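Local coordinates for protein BspA (BspA_V) (Streptococcus agalactiae serotype III, PDB 5DZ8) that forms the variable domain of a cell-wall-anchored adhesin of the antigen I/II family and probably contributes to bacterial cell adhesion, at residues Ser68-Asp74 and Asn130-Lys136; Asp7-Gln11 and Ser34-Asn38; His39-Asp43 and His150-Val154; Lys52-Asn58 and Ser75-Tyr81. All coordinates share one frame; numbering follows the deposited sequence.

Interaction 1: residues Ser68-Asp74 and Asn130-Lys136; sequences SVTAFVD and NLKYELK
F72 lies alongside the aliphatic chain of K132, its CE1 approaching K132 CD obliquely at 3.4 Å. The two are a non-hydrogen-bonded pair of antiparallel strands 69-74 and 130-135, whose axes run 4.6 Å apart at 166° at one edge of a six-stranded antiparallel sheet. With CG anti to the backbone N (chi1 172°), K132 passes F72 and the T70 methyl, then bends so that NZ forms a 2.9 Å salt bridge with E134 OE1 of its own strand. The other face carries V69, A71 and V73 against L135, Y133 and L131; V73 CG2 reaches the edge of the Y133 ring, 4.1 Å from CE2, and Y165 of the second subunit packs on V73 and L135. A71 and Y133 exchange backbone bonds, A71 N to Y133 O almost straight at 175°. N130 and L131 both face V73 in a G1 beta bulge. D74 OD2 is held by H60, while a water donates to both D74 OD1 and L131 O, lying in plane at the F72 ring edge.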
loop_
_atom_site.group_PDB
_atom_site.type_symbol
_atom_site.label_atom_id
_atom_site.label_comp_id
_atom_site.label_asym_id
_atom_site.label_seq_id
_atom_site.Cartn_x
_atom_site.Cartn_y
_atom_site.Cartn_z
ATOM N N SER A 68 -20.067 -15.058 40.376
ATOM C CA SER A 68 -19.699 -15.106 38.968
ATOM C C SER A 68 -20.676 -14.220 38.193
ATOM O O SER A 68 -21.746 -13.847 38.698
ATOM C CB SER A 68 -19.750 -16.531 38.470
ATOM O OG SER A 68 -21.092 -16.955 38.388
ATOM N N VAL A 69 -20.297 -13.917 36.957
ATOM C CA VAL A 69 -21.058 -13.082 36.073
ATOM C C VAL A 69 -20.972 -13.633 34.647
ATOM O O VAL A 69 -20.010 -14.311 34.317
ATOM C CB VAL A 69 -20.530 -11.659 36.142
ATOM C CG1 VAL A 69 -19.110 -11.577 35.526
ATOM C CG2 VAL A 69 -21.486 -10.700 35.432
ATOM N N THR A 70 -22.016 -13.412 33.829
ATOM C CA THR A 70 -21.989 -13.760 32.405
ATOM C C THR A 70 -22.009 -12.449 31.639
ATOM O O THR A 70 -22.902 -11.609 31.831
ATOM C CB THR A 70 -23.180 -14.623 31.935
ATOM O OG1 THR A 70 -23.400 -15.729 32.808
ATOM C CG2 THR A 70 -22.877 -15.169 30.606
ATOM N N ALA A 71 -21.005 -12.274 30.805
ATOM C CA ALA A 71 -20.872 -11.118 29.971
ATOM C C ALA A 71 -21.275 -11.514 28.561
ATOM O O ALA A 71 -20.666 -12.389 27.998
ATOM C CB ALA A 71 -19.412 -10.645 29.967
ATOM N N PHE A 72 -22.251 -10.824 27.996
ATOM C CA PHE A 72 -22.694 -11.049 26.614
ATOM C C PHE A 72 -22.138 -9.930 25.780
ATOM O O PHE A 72 -22.428 -8.776 26.028
ATOM C CB PHE A 72 -24.223 -11.018 26.521
ATOM C CG PHE A 72 -24.896 -12.232 27.134
ATOM C CD1 PHE A 72 -25.078 -13.405 26.389
ATOM C CD2 PHE A 72 -25.351 -12.214 28.464
ATOM C CE1 PHE A 72 -25.670 -14.537 26.972
ATOM C CE2 PHE A 72 -25.961 -13.335 29.031
ATOM C CZ PHE A 72 -26.107 -14.502 28.280
ATOM N N VAL A 73 -21.321 -10.269 24.802
ATOM C CA VAL A 73 -20.799 -9.277 23.892
ATOM C C VAL A 73 -21.531 -9.486 22.577
ATOM O O VAL A 73 -21.104 -10.281 21.760
ATOM C CB VAL A 73 -19.295 -9.408 23.714
ATOM C CG1 VAL A 73 -18.724 -8.212 22.940
ATOM C CG2 VAL A 73 -18.619 -9.558 25.065
ATOM N N ASP A 74 -22.599 -8.716 22.385
ATOM C CA ASP A 74 -23.557 -8.935 21.304
ATOM C C ASP A 74 -23.015 -8.480 19.974
ATOM O O ASP A 74 -22.955 -9.282 19.033
ATOM C CB ASP A 74 -24.886 -8.272 21.624
ATOM C CG ASP A 74 -25.525 -8.859 22.883
ATOM O OD1 ASP A 74 -25.627 -10.117 22.967
ATOM O OD2 ASP A 74 -25.855 -8.074 23.820
ATOM N N ASN A 130 -21.857 -11.860 19.028
ATOM C CA ASN A 130 -22.527 -12.964 19.783
ATOM C C ASN A 130 -21.575 -13.828 20.555
ATOM O O ASN A 130 -21.443 -15.019 20.301
ATOM C CB ASN A 130 -23.334 -13.869 18.859
ATOM C CG ASN A 130 -24.363 -13.098 18.075
ATOM O OD1 ASN A 130 -25.187 -12.386 18.647
ATOM N ND2 ASN A 130 -24.278 -13.178 16.773
ATOM N N LEU A 131 -20.879 -13.188 21.472
ATOM C CA LEU A 131 -19.904 -13.867 22.285
ATOM C C LEU A 131 -20.457 -13.862 23.682
ATOM O O LEU A 131 -21.285 -13.005 24.035
ATOM C CB LEU A 131 -18.582 -13.160 22.212
ATOM C CG LEU A 131 -18.013 -12.932 20.823
ATOM C CD1 LEU A 131 -16.938 -11.874 20.942
ATOM C CD2 LEU A 131 -17.429 -14.200 20.214
ATOM N N LYS A 132 -20.038 -14.857 24.456
ATOM C CA LYS A 132 -20.478 -15.007 25.857
ATOM C C LYS A 132 -19.267 -15.466 26.683
ATOM O O LYS A 132 -18.554 -16.388 26.277
ATOM C CB LYS A 132 -21.607 -16.001 25.934
ATOM C CG LYS A 132 -22.026 -16.405 27.333
ATOM C CD LYS A 132 -23.411 -17.060 27.335
ATOM C CE LYS A 132 -23.377 -18.571 27.216
ATOM N NZ LYS A 132 -23.628 -19.300 28.519
ATOM N N TYR A 133 -18.990 -14.773 27.786
ATOM C CA TYR A 133 -17.915 -15.194 28.708
ATOM C C TYR A 133 -18.484 -15.375 30.087
ATOM O O TYR A 133 -19.049 -14.461 30.683
ATOM C CB TYR A 133 -16.780 -14.226 28.741
ATOM C CG TYR A 133 -16.242 -14.068 27.364
ATOM C CD1 TYR A 133 -15.248 -14.904 26.873
ATOM C CD2 TYR A 133 -16.755 -13.076 26.527
ATOM C CE1 TYR A 133 -14.785 -14.746 25.590
ATOM C CE2 TYR A 133 -16.300 -12.920 25.242
ATOM C CZ TYR A 133 -15.349 -13.751 24.767
ATOM O OH TYR A 133 -14.950 -13.543 23.464
ATOM N N GLU A 134 -18.349 -16.597 30.542
ATOM C CA GLU A 134 -18.804 -17.036 31.825
ATOM C C GLU A 134 -17.613 -16.686 32.707
ATOM O O GLU A 134 -16.524 -17.187 32.486
ATOM C CB GLU A 134 -19.065 -18.533 31.741
ATOM C CG GLU A 134 -20.275 -19.039 32.463
ATOM C CD GLU A 134 -21.574 -18.455 31.953
ATOM O OE1 GLU A 134 -22.099 -19.027 30.958
ATOM O OE2 GLU A 134 -22.073 -17.455 32.570
ATOM N N LEU A 135 -17.806 -15.782 33.656
ATOM C CA LEU A 135 -16.691 -15.229 34.425
ATOM C C LEU A 135 -16.850 -15.427 35.931
ATOM O O LEU A 135 -17.663 -14.801 36.576
ATOM C CB LEU A 135 -16.534 -13.764 34.130
ATOM C CG LEU A 135 -15.578 -13.231 33.056
ATOM C CD1 LEU A 135 -14.782 -14.216 32.194
ATOM C CD2 LEU A 135 -16.374 -12.226 32.255
ATOM N N LYS A 136 -16.041 -16.334 36.441
ATOM C CA LYS A 136 -15.870 -16.557 37.835
ATOM C C LYS A 136 -15.210 -15.326 38.497
ATOM O O LYS A 136 -14.548 -14.516 37.831
ATOM C CB LYS A 136 -14.940 -17.790 38.034
ATOM C CG LYS A 136 -15.581 -19.018 38.661
ATOM C CD LYS A 136 -16.479 -19.723 37.706
ATOM C CE LYS A 136 -16.783 -21.133 38.187
ATOM N NZ LYS A 136 -17.405 -21.074 39.502
HETATM O O HOH W 1 -20.752 -17.241 34.904
HETATM O O HOH W 2 -23.901 -12.491 22.939
#

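Interaction 2: residues Asp7-Gln11 and Ser34-Asn38; sequences DIKAQ and SFEFN
I8 and A10 meet F35 and F37 across strand 25-29, which lies between their strands in an antiparallel meander; these next-but-one strands therefore run in roughly the same direction, with axes 8.5 Å apart and 26° between them. No hydrogen bond joins the two strands. K9 NZ bonds L162 O and S164 OG of the second subunit, whose strand pairs with 7-11 and extends the sheet. The apolar contacts are carried by both branches of I8. Its CG2 abuts F35 CB at 3.7 Å, whereas CG1 leads CD1 over one face of the F35 ring, 4.2 Å above the plane and offset toward the rim. F37 crosses I8 at about a right angle and puts its CE1 3.8 Å from A10 CB. Backbone contacts follow from the same ring: its edge is turned to K9, with F37 CZ 3.8 Å from K9 C.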
loop_
_atom_site.group_PDB
_atom_site.type_symbol
_atom_site.label_atom_id
_atom_site.label_comp_id
_atom_site.label_asym_id
_atom_site.label_seq_id
_atom_site.Cartn_x
_atom_site.Cartn_y
_atom_site.Cartn_z
ATOM N N ASP A 7 -12.763 -3.039 29.117
ATOM C CA ASP A 7 -11.933 -2.148 28.322
ATOM C C ASP A 7 -11.857 -2.542 26.885
ATOM O O ASP A 7 -12.194 -3.663 26.510
ATOM C CB ASP A 7 -10.527 -1.976 28.894
ATOM C CG ASP A 7 -10.237 -0.482 29.329
ATOM O OD1 ASP A 7 -10.595 0.540 28.570
ATOM O OD2 ASP A 7 -9.638 -0.344 30.430
ATOM N N ILE A 8 -11.441 -1.578 26.067
ATOM C CA ILE A 8 -11.099 -1.855 24.707
ATOM C C ILE A 8 -9.792 -1.169 24.398
ATOM O O ILE A 8 -9.527 -0.112 24.899
ATOM C CB ILE A 8 -12.258 -1.556 23.715
ATOM C CG1 ILE A 8 -11.926 -2.094 22.325
ATOM C CG2 ILE A 8 -12.524 -0.072 23.599
ATOM C CD1 ILE A 8 -13.104 -2.005 21.347
ATOM N N LYS A 9 -8.975 -1.827 23.590
ATOM C CA LYS A 9 -7.685 -1.352 23.224
ATOM C C LYS A 9 -7.245 -1.814 21.821
ATOM O O LYS A 9 -7.858 -2.662 21.204
ATOM C CB LYS A 9 -6.657 -1.747 24.296
ATOM C CG LYS A 9 -6.329 -3.191 24.448
ATOM C CD LYS A 9 -6.151 -3.531 25.966
ATOM C CE LYS A 9 -7.057 -4.695 26.443
ATOM N NZ LYS A 9 -8.549 -4.555 26.178
ATOM N N ALA A 10 -6.171 -1.242 21.339
ATOM C CA ALA A 10 -5.663 -1.555 20.012
ATOM C C ALA A 10 -4.208 -1.902 20.135
ATOM O O ALA A 10 -3.435 -1.213 20.819
ATOM C CB ALA A 10 -5.836 -0.367 19.087
ATOM N N GLN A 11 -3.865 -2.977 19.470
ATOM C CA GLN A 11 -2.531 -3.488 19.465
ATOM C C GLN A 11 -2.130 -3.837 18.043
ATOM O O GLN A 11 -2.882 -4.501 17.294
ATOM C CB GLN A 11 -2.456 -4.727 20.350
ATOM C CG GLN A 11 -1.024 -5.109 20.675
ATOM C CD GLN A 11 -0.909 -6.320 21.618
ATOM O OE1 GLN A 11 0.120 -6.484 22.318
ATOM N NE2 GLN A 11 -1.938 -7.184 21.615
ATOM N N SER A 34 -19.286 2.518 25.235
ATOM C CA SER A 34 -18.874 3.629 24.407
ATOM C C SER A 34 -17.381 3.734 24.387
ATOM O O SER A 34 -16.705 3.551 25.442
ATOM C CB SER A 34 -19.446 4.945 24.944
ATOM O OG SER A 34 -20.817 4.942 24.749
ATOM N N PHE A 35 -16.843 4.027 23.212
ATOM C CA PHE A 35 -15.421 4.200 23.122
ATOM C C PHE A 35 -14.998 5.173 22.076
ATOM O O PHE A 35 -15.709 5.444 21.125
ATOM C CB PHE A 35 -14.712 2.850 22.894
ATOM C CG PHE A 35 -14.935 2.251 21.518
ATOM C CD1 PHE A 35 -14.195 2.670 20.437
ATOM C CD2 PHE A 35 -15.935 1.265 21.303
ATOM C CE1 PHE A 35 -14.407 2.106 19.169
ATOM C CE2 PHE A 35 -16.134 0.697 20.048
ATOM C CZ PHE A 35 -15.382 1.115 18.973
ATOM N N GLU A 36 -13.752 5.566 22.212
ATOM C CA GLU A 36 -13.111 6.471 21.327
ATOM C C GLU A 36 -11.589 6.245 21.366
ATOM O O GLU A 36 -10.933 6.433 22.406
ATOM C CB GLU A 36 -13.458 7.872 21.792
ATOM C CG GLU A 36 -12.647 8.952 21.152
ATOM C CD GLU A 36 -12.939 10.316 21.728
ATOM O OE1 GLU A 36 -14.115 10.567 22.108
ATOM O OE2 GLU A 36 -11.969 11.130 21.793
ATOM N N PHE A 37 -11.067 5.830 20.219
ATOM C CA PHE A 37 -9.625 5.829 19.927
ATOM C C PHE A 37 -9.140 7.132 19.315
ATOM O O PHE A 37 -9.719 7.602 18.378
ATOM C CB PHE A 37 -9.306 4.725 18.916
ATOM C CG PHE A 37 -9.424 3.351 19.487
ATOM C CD1 PHE A 37 -8.436 2.861 20.327
ATOM C CD2 PHE A 37 -10.529 2.572 19.234
ATOM C CE1 PHE A 37 -8.549 1.601 20.865
ATOM C CE2 PHE A 37 -10.624 1.281 19.740
ATOM C CZ PHE A 37 -9.628 0.795 20.541
ATOM N N ASN A 38 -8.037 7.661 19.811
ATOM C CA ASN A 38 -7.378 8.852 19.225
ATOM C C ASN A 38 -6.001 8.456 18.753
ATOM O O ASN A 38 -5.322 7.801 19.461
ATOM C CB ASN A 38 -7.307 9.929 20.310
ATOM C CG ASN A 38 -8.664 10.592 20.523
ATOM O OD1 ASN A 38 -9.115 11.355 19.677
ATOM N ND2 ASN A 38 -9.345 10.263 21.612
#

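Interaction 3: residues His39-Asp43 and His150-Val154; sequences HDMID and HDDWV
D151 OD2 lies over one face of the H39 imidazole, 3.9 Å from NE2, instead of meeting the ring at its edge; ring and carboxylate planes are 55° apart and no hydrogen bond forms between them. M41, present as selenomethionine, lies beside this pair. Its CG leaves anti to the backbone N (chi1 -164°), and bends at chi2 and chi3 swing the chain end across toward D151. There SE lies 3.8 Å from D151 OD2, and CE stands 3.5 Å from D151 OD1 while also touching the edge of the H39 ring in its plane. Nearer the chain, M41 CG faces W153 CZ2 at 4.3 Å, and SE makes an oblique Met-aromatic contact with the indole, 5.3 Å from the centroid of its five-membered ring. The indole also comes close to the backbone at I42. W153 NE1 donates a weak, bent hydrogen bond to I42 O, 3.2 Å long with an angle of 121°, and D43 CA rests obliquely against the same side chain. I48 and I96, from the strands flanking this contact, pack on W153 as well. D152 instead turns to T157 and H158 of the second subunit. Nearly parallel strands 10.0 Å apart, one from the six-stranded and one from the three-stranded sheet, meeting through interleaved side chains are the face-to-face packing of a beta sandwich.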
loop_
_atom_site.group_PDB
_atom_site.type_symbol
_atom_site.label_atom_id
_atom_site.label_comp_id
_atom_site.label_asym_id
_atom_site.label_seq_id
_atom_site.Cartn_x
_atom_site.Cartn_y
_atom_site.Cartn_z
ATOM N N HIS A 39 -5.597 8.808 17.557
ATOM C CA HIS A 39 -4.216 8.603 17.125
ATOM C C HIS A 39 -3.550 9.860 16.504
ATOM O O HIS A 39 -4.170 10.621 15.748
ATOM C CB HIS A 39 -4.121 7.402 16.190
ATOM C CG HIS A 39 -4.586 7.644 14.780
ATOM N ND1 HIS A 39 -5.816 7.214 14.315
ATOM C CD2 HIS A 39 -3.964 8.207 13.712
ATOM C CE1 HIS A 39 -5.931 7.502 13.032
ATOM N NE2 HIS A 39 -4.827 8.112 12.643
ATOM N N ASP A 40 -2.278 10.066 16.854
ATOM C CA ASP A 40 -1.407 11.094 16.251
ATOM C C ASP A 40 -0.851 10.590 14.937
ATOM O O ASP A 40 -0.315 9.498 14.889
ATOM C CB ASP A 40 -0.219 11.381 17.174
ATOM C CG ASP A 40 -0.549 12.349 18.276
ATOM O OD1 ASP A 40 -1.743 12.470 18.630
ATOM O OD2 ASP A 40 0.399 13.003 18.784
HETATM N N MSE A 41 -0.958 11.384 13.882
HETATM C CA MSE A 41 -0.387 11.040 12.589
HETATM C C MSE A 41 0.899 11.820 12.347
HETATM O O MSE A 41 0.884 13.060 12.391
HETATM C CB MSE A 41 -1.411 11.400 11.516
HETATM C CG MSE A 41 -1.098 10.730 10.178
HETATM SE SE MSE A 41 -1.445 8.791 10.342
HETATM C CE MSE A 41 -3.340 9.065 9.907
ATOM N N ILE A 42 1.983 11.075 12.068
ATOM C CA ILE A 42 3.388 11.524 12.013
ATOM C C ILE A 42 3.880 11.419 10.569
ATOM O O ILE A 42 3.638 10.406 9.934
ATOM C CB ILE A 42 4.297 10.580 12.871
ATOM C CG1 ILE A 42 3.774 10.416 14.302
ATOM C CG2 ILE A 42 5.741 11.070 12.932
ATOM C CD1 ILE A 42 3.648 11.711 15.082
ATOM N N ASP A 43 4.627 12.411 10.071
ATOM C CA ASP A 43 5.001 12.492 8.643
ATOM C C ASP A 43 6.461 12.255 8.094
ATOM O O ASP A 43 6.706 12.627 6.942
ATOM C CB ASP A 43 4.497 13.840 8.111
ATOM C CG ASP A 43 5.444 15.007 8.414
ATOM O OD1 ASP A 43 6.282 14.866 9.332
ATOM O OD2 ASP A 43 5.362 16.067 7.721
ATOM N N HIS A 150 -6.283 -0.838 9.923
ATOM C CA HIS A 150 -5.094 -0.574 9.107
ATOM C C HIS A 150 -4.878 0.934 9.028
ATOM O O HIS A 150 -5.764 1.701 8.700
ATOM C CB HIS A 150 -5.174 -1.137 7.672
ATOM C CG HIS A 150 -5.346 -2.620 7.588
ATOM N ND1 HIS A 150 -5.712 -3.263 6.417
ATOM C CD2 HIS A 150 -5.226 -3.594 8.524
ATOM C CE1 HIS A 150 -5.806 -4.565 6.640
ATOM N NE2 HIS A 150 -5.503 -4.794 7.906
ATOM N N ASP A 151 -3.681 1.368 9.334
ATOM C CA ASP A 151 -3.369 2.764 9.223
ATOM C C ASP A 151 -2.005 2.854 8.576
ATOM O O ASP A 151 -0.982 2.804 9.265
ATOM C CB ASP A 151 -3.392 3.393 10.602
ATOM C CG ASP A 151 -3.160 4.879 10.562
ATOM O OD1 ASP A 151 -3.735 5.588 9.657
ATOM O OD2 ASP A 151 -2.412 5.320 11.468
ATOM N N ASP A 152 -2.023 2.974 7.248
ATOM C CA ASP A 152 -0.871 2.720 6.410
ATOM C C ASP A 152 -0.400 3.991 5.702
ATOM O O ASP A 152 -1.213 4.861 5.349
ATOM C CB ASP A 152 -1.262 1.617 5.414
ATOM C CG ASP A 152 -1.514 0.276 6.121
ATOM O OD1 ASP A 152 -1.241 0.202 7.350
ATOM O OD2 ASP A 152 -1.986 -0.707 5.491
ATOM N N TRP A 153 0.914 4.094 5.537
ATOM C CA TRP A 153 1.559 5.078 4.640
ATOM C C TRP A 153 1.856 4.419 3.277
ATOM O O TRP A 153 2.508 3.383 3.229
ATOM C CB TRP A 153 2.876 5.621 5.247
ATOM C CG TRP A 153 2.698 6.754 6.215
ATOM C CD1 TRP A 153 2.827 6.701 7.582
ATOM C CD2 TRP A 153 2.326 8.117 5.903
ATOM N NE1 TRP A 153 2.562 7.945 8.127
ATOM C CE2 TRP A 153 2.261 8.824 7.117
ATOM C CE3 TRP A 153 2.039 8.791 4.718
ATOM C CZ2 TRP A 153 1.949 10.172 7.174
ATOM C CZ3 TRP A 153 1.717 10.136 4.773
ATOM C CH2 TRP A 153 1.674 10.810 5.995
ATOM N N VAL A 154 1.374 5.006 2.191
ATOM C CA VAL A 154 1.576 4.480 0.837
ATOM C C VAL A 154 2.421 5.434 0.013
ATOM O O VAL A 154 2.105 6.597 -0.087
ATOM C CB VAL A 154 0.231 4.270 0.139
ATOM C CG1 VAL A 154 0.430 3.742 -1.278
ATOM C CG2 VAL A 154 -0.601 3.299 0.971
#

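Interaction 4: residues Lys52-Asn58 and Ser75-Tyr81; sequences KLTGKVN and SVTLYKY
Y79 leaves its strand with CB 3.6 Å from T54 OG1 and then lies back over strand 52-58. One ring face covers G55: the glycine CA sits 4.0 Å above the plane, offset toward the rim, with CG and CD2 beside it and CE2 by G55 C and O. Farther out the ring runs beside K56, pointing the same way, with CZ 3.9 Å from K56 CB. The tip, OH, lies 3.5 Å from both K56 CB and K56 CD. This course starts from a classic beta bulge in the antiparallel hairpin of strands 47-63 and 69-85, where Y79 and K80 both face T54. T54 O accepts Y79 N at 2.9 Å, and T54 OG1, set between the backbone N and the carbonyl carbon (chi1 49°), takes K80 N at 3.0 Å. Past the bulge K56 and T77 exchange two backbone bonds, T77 N to K56 O nearly straight at 174°. On the opposite face L53 CD2 touches L78 CD1, V57 CG2 touches V76 CG2, and F147 packs on both leucines. The N58 amide reaches across to two hydroxyls of the neighbouring strand: ND2 donates to S75 OG at 3.0 Å and, in the amide plane, to T77 OG1 at 3.3 Å. T77 OG1 is also bonded to T126. K56 NZ reaches both N58 OD1 and the carbonyl oxygen of D32.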
loop_
_atom_site.group_PDB
_atom_site.type_symbol
_atom_site.label_atom_id
_atom_site.label_comp_id
_atom_site.label_asym_id
_atom_site.label_seq_id
_atom_site.Cartn_x
_atom_site.Cartn_y
_atom_site.Cartn_z
ATOM N N LYS A 52 -9.556 10.013 14.893
ATOM C CA LYS A 52 -10.443 9.641 15.951
ATOM C C LYS A 52 -11.464 8.656 15.383
ATOM O O LYS A 52 -12.149 8.964 14.411
ATOM C CB LYS A 52 -11.186 10.847 16.492
ATOM C CG LYS A 52 -12.093 10.529 17.675
ATOM C CD LYS A 52 -13.236 11.514 17.892
ATOM C CE LYS A 52 -12.728 12.878 18.238
ATOM N NZ LYS A 52 -12.076 12.830 19.564
ATOM N N LEU A 53 -11.522 7.471 15.981
ATOM C CA LEU A 53 -12.536 6.475 15.671
ATOM C C LEU A 53 -13.436 6.308 16.901
ATOM O O LEU A 53 -12.931 5.952 17.971
ATOM C CB LEU A 53 -11.876 5.132 15.379
ATOM C CG LEU A 53 -12.790 3.990 14.901
ATOM C CD1 LEU A 53 -13.362 4.254 13.514
ATOM C CD2 LEU A 53 -11.990 2.694 14.870
ATOM N N THR A 54 -14.736 6.543 16.721
ATOM C CA THR A 54 -15.742 6.413 17.760
ATOM C C THR A 54 -16.633 5.231 17.481
ATOM O O THR A 54 -16.861 4.867 16.349
ATOM C CB THR A 54 -16.653 7.648 17.799
ATOM O OG1 THR A 54 -17.094 7.928 16.465
ATOM C CG2 THR A 54 -15.852 8.854 18.301
ATOM N N GLY A 55 -17.141 4.650 18.544
ATOM C CA GLY A 55 -17.977 3.492 18.438
ATOM C C GLY A 55 -18.585 3.055 19.764
ATOM O O GLY A 55 -18.462 3.724 20.735
ATOM N N LYS A 56 -19.206 1.892 19.785
ATOM C CA LYS A 56 -19.809 1.371 20.989
ATOM C C LYS A 56 -19.899 -0.121 20.931
ATOM O O LYS A 56 -20.406 -0.664 19.957
ATOM C CB LYS A 56 -21.197 1.889 21.146
ATOM C CG LYS A 56 -21.763 1.598 22.526
ATOM C CD LYS A 56 -23.134 2.186 22.611
ATOM C CE LYS A 56 -23.777 1.881 23.960
ATOM N NZ LYS A 56 -23.875 0.428 24.151
ATOM N N VAL A 57 -19.413 -0.779 21.981
ATOM C CA VAL A 57 -19.602 -2.212 22.151
ATOM C C VAL A 57 -20.932 -2.400 22.824
ATOM O O VAL A 57 -21.213 -1.747 23.846
ATOM C CB VAL A 57 -18.483 -2.858 22.980
ATOM C CG1 VAL A 57 -18.659 -4.368 23.063
ATOM C CG2 VAL A 57 -17.137 -2.558 22.327
ATOM N N ASN A 58 -21.763 -3.260 22.221
ATOM C CA ASN A 58 -23.067 -3.592 22.800
ATOM C C ASN A 58 -22.970 -4.841 23.622
ATOM O O ASN A 58 -22.868 -5.965 23.105
ATOM C CB ASN A 58 -24.130 -3.649 21.720
ATOM C CG ASN A 58 -24.159 -2.374 20.900
ATOM O OD1 ASN A 58 -24.483 -1.316 21.434
ATOM N ND2 ASN A 58 -23.757 -2.455 19.604
ATOM N N SER A 75 -22.541 -7.238 19.923
ATOM C CA SER A 75 -22.005 -6.682 18.716
ATOM C C SER A 75 -21.152 -5.469 19.024
ATOM O O SER A 75 -21.073 -5.056 20.157
ATOM C CB SER A 75 -23.185 -6.280 17.847
ATOM O OG SER A 75 -23.890 -5.222 18.505
ATOM N N VAL A 76 -20.574 -4.867 17.990
ATOM C CA VAL A 76 -19.849 -3.639 18.137
ATOM C C VAL A 76 -20.178 -2.688 16.986
ATOM O O VAL A 76 -20.197 -3.106 15.837
ATOM C CB VAL A 76 -18.339 -3.866 18.229
ATOM C CG1 VAL A 76 -17.800 -4.674 17.047
ATOM C CG2 VAL A 76 -17.622 -2.530 18.343
ATOM N N THR A 77 -20.461 -1.422 17.323
ATOM C CA THR A 77 -20.879 -0.494 16.344
ATOM C C THR A 77 -19.802 0.532 16.161
ATOM O O THR A 77 -19.317 1.063 17.135
ATOM C CB THR A 77 -22.195 0.184 16.764
ATOM O OG1 THR A 77 -23.204 -0.817 16.831
ATOM C CG2 THR A 77 -22.619 1.207 15.710
ATOM N N LEU A 78 -19.424 0.803 14.923
ATOM C CA LEU A 78 -18.597 1.953 14.620
ATOM C C LEU A 78 -19.455 3.143 14.152
ATOM O O LEU A 78 -20.243 3.001 13.229
ATOM C CB LEU A 78 -17.560 1.629 13.560
ATOM C CG LEU A 78 -16.439 0.603 13.853
ATOM C CD1 LEU A 78 -15.669 0.835 15.159
ATOM C CD2 LEU A 78 -16.983 -0.803 13.834
ATOM N N TYR A 79 -19.229 4.304 14.760
ATOM C CA TYR A 79 -19.955 5.518 14.445
ATOM C C TYR A 79 -19.192 6.342 13.434
ATOM O O TYR A 79 -19.605 6.439 12.284
ATOM C CB TYR A 79 -20.210 6.349 15.703
ATOM C CG TYR A 79 -21.101 5.714 16.773
ATOM C CD1 TYR A 79 -22.086 4.790 16.471
ATOM C CD2 TYR A 79 -20.991 6.126 18.104
ATOM C CE1 TYR A 79 -22.874 4.236 17.468
ATOM C CE2 TYR A 79 -21.796 5.603 19.100
ATOM C CZ TYR A 79 -22.723 4.653 18.784
ATOM O OH TYR A 79 -23.482 4.171 19.795
ATOM N N LYS A 80 -18.062 6.915 13.828
ATOM C CA LYS A 80 -17.391 7.865 12.961
ATOM C C LYS A 80 -15.893 7.677 12.925
ATOM O O LYS A 80 -15.282 7.266 13.898
ATOM C CB LYS A 80 -17.697 9.295 13.411
ATOM C CG LYS A 80 -19.129 9.716 13.147
ATOM C CD LYS A 80 -19.367 11.222 13.362
ATOM C CE LYS A 80 -20.859 11.589 13.391
ATOM N NZ LYS A 80 -21.635 10.985 12.234
ATOM N N TYR A 81 -15.320 8.037 11.795
ATOM C CA TYR A 81 -13.917 8.296 11.688
ATOM C C TYR A 81 -13.667 9.724 11.256
ATOM O O TYR A 81 -14.044 10.111 10.152
ATOM C CB TYR A 81 -13.234 7.338 10.717
ATOM C CG TYR A 81 -11.728 7.570 10.633
ATOM C CD1 TYR A 81 -10.900 7.277 11.715
ATOM C CD2 TYR A 81 -11.149 8.134 9.494
ATOM C CE1 TYR A 81 -9.530 7.521 11.663
ATOM C CE2 TYR A 81 -9.778 8.391 9.431
ATOM C CZ TYR A 81 -8.979 8.078 10.504
ATOM O OH TYR A 81 -7.632 8.325 10.442
#

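Overall arrangement
All four contacts reach the same six-stranded sheet. Interactions 1 and 4 share strand 69-85 and join where D74 N meets N58 O at 2.9 Å, although their centres lie 20 Å apart. Interactions 2 and 4, centred 9 Å apart, are tied by F37 N to L53 O and by a salt bridge, E36 OE2 to K52 NZ at 2.8 Å. Interaction 3 continues strand 34-42 from interaction 2 and touches interaction 4 through H39 CE1 and Y81 OH; it lies about 35 Å from interaction 1, centre to centre. Bound acetate, probably from the crystallisation liquor, lies about 5 Å from the F35 side chain; acetate also lies about 6 Å from that of T54.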